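PDB 3C0D: putative nitrite reductase NADPH (Small subunit) oxidoreductase protein from Vibrio parahaemolyticus RIMD 2210633, which probably serves as the small subunit of an NAD(P)H-dependent nitrite reductase in nitrate assimilation. Local coordinates for residues Ala42-Pro48 with His91-Trp96. Residues are numbered along the deposited sequence; the frame is centred on the assembly and turned at random.
Sequences AVQDWDP and HCLKTW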
loop_
_atom_site.group_PDB
_atom_site.type_symbol
_atom_site.label_atom_id
_atom_site.label_comp_id
_atom_site.label_asym_id
_atom_site.label_seq_id
_atom_site.Cartn_x
_atom_site.Cartn_y
_atom_site.Cartn_z
ATOM N N ALA A 42 -2.028 0.217 2.516
ATOM C CA ALA A 42 -0.734 -0.441 2.637
ATOM C C ALA A 42 -0.714 -1.686 1.778
ATOM O O ALA A 42 -1.674 -2.449 1.794
ATOM C CB ALA A 42 -0.494 -0.826 4.077
ATOM N N VAL A 43 0.369 -1.905 1.038
ATOM C CA VAL A 43 0.497 -3.100 0.198
ATOM C C VAL A 43 1.955 -3.552 0.264
ATOM O O VAL A 43 2.823 -2.746 0.595
ATOM C CB VAL A 43 0.145 -2.811 -1.276
ATOM C CG1 VAL A 43 -1.333 -2.483 -1.417
ATOM C CG2 VAL A 43 0.995 -1.651 -1.796
ATOM N N GLN A 44 2.242 -4.817 -0.032
ATOM C CA GLN A 44 3.629 -5.274 -0.004
ATOM C C GLN A 44 4.420 -4.460 -1.015
ATOM O O GLN A 44 3.947 -4.209 -2.127
ATOM C CB GLN A 44 3.732 -6.741 -0.379
ATOM C CG GLN A 44 3.551 -7.017 -1.848
ATOM C CD GLN A 44 3.568 -8.495 -2.123
ATOM O OE1 GLN A 44 2.752 -9.244 -1.576
ATOM N NE2 GLN A 44 4.501 -8.938 -2.964
ATOM N N ASP A 45 5.628 -4.062 -0.628
ATOM C CA ASP A 45 6.474 -3.259 -1.482
ATOM C C ASP A 45 7.144 -4.101 -2.521
ATOM O O ASP A 45 7.472 -3.606 -3.590
ATOM C CB ASP A 45 7.526 -2.517 -0.668
ATOM C CG ASP A 45 8.273 -1.482 -1.496
ATOM O OD1 ASP A 45 7.612 -0.698 -2.215
ATOM O OD2 ASP A 45 9.517 -1.439 -1.427
ATOM N N TRP A 46 7.347 -5.374 -2.216
ATOM C CA TRP A 46 7.971 -6.279 -3.178
ATOM C C TRP A 46 7.008 -6.602 -4.344
ATOM O O TRP A 46 5.875 -7.026 -4.125
ATOM C CB TRP A 46 8.412 -7.553 -2.445
ATOM C CG TRP A 46 8.992 -8.649 -3.300
ATOM C CD1 TRP A 46 8.323 -9.701 -3.840
ATOM C CD2 TRP A 46 10.367 -8.816 -3.670
ATOM N NE1 TRP A 46 9.188 -10.521 -4.518
ATOM C CE2 TRP A 46 10.452 -10.004 -4.429
ATOM C CE3 TRP A 46 11.539 -8.081 -3.427
ATOM C CZ2 TRP A 46 11.663 -10.475 -4.957
ATOM C CZ3 TRP A 46 12.745 -8.549 -3.948
ATOM C CH2 TRP A 46 12.796 -9.739 -4.702
ATOM N N ASP A 47 7.469 -6.361 -5.571
ATOM C CA ASP A 47 6.711 -6.625 -6.792
ATOM C C ASP A 47 6.849 -8.104 -7.152
ATOM O O ASP A 47 7.916 -8.555 -7.567
ATOM C CB ASP A 47 7.271 -5.782 -7.936
ATOM C CG ASP A 47 6.618 -6.094 -9.267
ATOM O OD1 ASP A 47 5.871 -7.092 -9.350
ATOM O OD2 ASP A 47 6.858 -5.345 -10.234
ATOM N N PRO A 48 5.765 -8.876 -7.027
ATOM C CA PRO A 48 5.773 -10.316 -7.335
ATOM C C PRO A 48 6.128 -10.647 -8.777
ATOM O O PRO A 48 6.533 -11.756 -9.087
ATOM C CB PRO A 48 4.358 -10.746 -6.987
ATOM C CG PRO A 48 3.557 -9.518 -7.357
ATOM C CD PRO A 48 4.395 -8.384 -6.807
ATOM N N HIS A 91 -1.806 -12.893 -9.784
ATOM C CA HIS A 91 -1.033 -12.104 -8.822
ATOM C C HIS A 91 -1.853 -11.152 -7.956
ATOM O O HIS A 91 -2.801 -10.523 -8.417
ATOM C CB HIS A 91 0.062 -11.346 -9.564
ATOM C CG HIS A 91 1.188 -12.226 -10.002
ATOM N ND1 HIS A 91 2.153 -12.681 -9.130
ATOM C CD2 HIS A 91 1.470 -12.788 -11.203
ATOM C CE1 HIS A 91 2.983 -13.484 -9.773
ATOM N NE2 HIS A 91 2.589 -13.565 -11.032
ATOM N N CYS A 92 -1.467 -11.058 -6.690
ATOM C CA CYS A 92 -2.157 -10.211 -5.732
ATOM C C CYS A 92 -1.154 -9.777 -4.662
ATOM O O CYS A 92 -0.325 -10.577 -4.230
ATOM C CB CYS A 92 -3.309 -11.001 -5.096
ATOM S SG CYS A 92 -4.437 -10.043 -4.051
ATOM N N LEU A 93 -1.216 -8.516 -4.239
ATOM C CA LEU A 93 -0.295 -8.013 -3.222
ATOM C C LEU A 93 -0.849 -8.191 -1.813
ATOM O O LEU A 93 -2.059 -8.084 -1.589
ATOM C CB LEU A 93 -0.002 -6.525 -3.441
ATOM C CG LEU A 93 0.627 -6.013 -4.739
ATOM C CD1 LEU A 93 0.898 -4.521 -4.617
ATOM C CD2 LEU A 93 1.910 -6.751 -5.009
ATOM N N LYS A 94 0.032 -8.455 -0.854
ATOM C CA LYS A 94 -0.420 -8.614 0.521
ATOM C C LYS A 94 -0.830 -7.230 1.020
ATOM O O LYS A 94 -0.220 -6.215 0.657
ATOM C CB LYS A 94 0.691 -9.206 1.398
ATOM C CG LYS A 94 0.254 -9.489 2.822
ATOM C CD LYS A 94 1.316 -10.245 3.599
ATOM C CE LYS A 94 0.865 -10.536 5.039
ATOM N NZ LYS A 94 1.939 -11.120 5.914
ATOM N N THR A 95 -1.877 -7.202 1.842
ATOM C CA THR A 95 -2.418 -5.958 2.388
ATOM C C THR A 95 -2.398 -5.903 3.907
ATOM O O THR A 95 -2.395 -6.928 4.575
ATOM C CB THR A 95 -3.876 -5.756 1.951
ATOM O OG1 THR A 95 -4.621 -6.945 2.247
ATOM C CG2 THR A 95 -3.955 -5.458 0.460
ATOM N N TRP A 96 -2.389 -4.691 4.446
ATOM C CA TRP A 96 -2.401 -4.485 5.890
ATOM C C TRP A 96 -3.477 -3.458 6.236
ATOM O O TRP A 96 -3.546 -2.401 5.614
ATOM C CB TRP A 96 -1.043 -3.975 6.370
ATOM C CG TRP A 96 0.011 -5.036 6.495
ATOM C CD1 TRP A 96 0.388 -5.689 7.636
ATOM C CD2 TRP A 96 0.842 -5.545 5.448
ATOM N NE1 TRP A 96 1.407 -6.567 7.363
ATOM C CE2 TRP A 96 1.705 -6.500 6.027
ATOM C CE3 TRP A 96 0.943 -5.284 4.077
ATOM C CZ2 TRP A 96 2.661 -7.199 5.281
ATOM C CZ3 TRP A 96 1.898 -5.981 3.329
ATOM C CH2 TRP A 96 2.743 -6.928 3.938
#
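Gln44 and Lys94 join the two segments with two hydrogen bonds. The backbone N of Gln44 donates to Lys94 O at 2.9 Å, though the angle at the hydrogen is only 136°. The return bond uses the side chain: Lys94 N gives a straighter bond (164°) to Gln44 OE1, also 2.9 Å, so the amide oxygen stands in for a main-chain carbonyl. Gln44 NE2 meanwhile donates to Trp46 O at 2.6 Å, a partner lying close to the amide plane. Gripped at both ends, the amide is fixed in its rotation and bridges the turn that follows Gln44 to the facing segment. Lys94 O also receives a CA-H...O contact from Val43.

The apolar packing centres on Leu93, whose two methyls divide the work. CD1 meets Val43 CB at 3.8 Å, whereas CD2 touches both Pro48 CD (3.5 Å) and Gln44 CG (3.6 Å). With CG between its backbone N and carbonyl carbon (chi1 75°), the Gln44 chain crosses Leu93 at about a right angle. Farther along, Pro48 CB approaches His91 ND1 obliquely, and Phe78 of strand 77-79 touches both Pro48 and Leu93.

Around Trp96, the ring presents its edge to Gln44 N, while Lys94 CG rests over one face near the rim. The lysine extends onward to a salt bridge between NZ and Glu28.

Val43 and Thr95 form an antiparallel non-hydrogen-bonded pair, CA atoms 4.6 Å apart. This joins strands 39-47 and 95-100 within the larger antiparallel sheet of the all-beta Rieske-like fold.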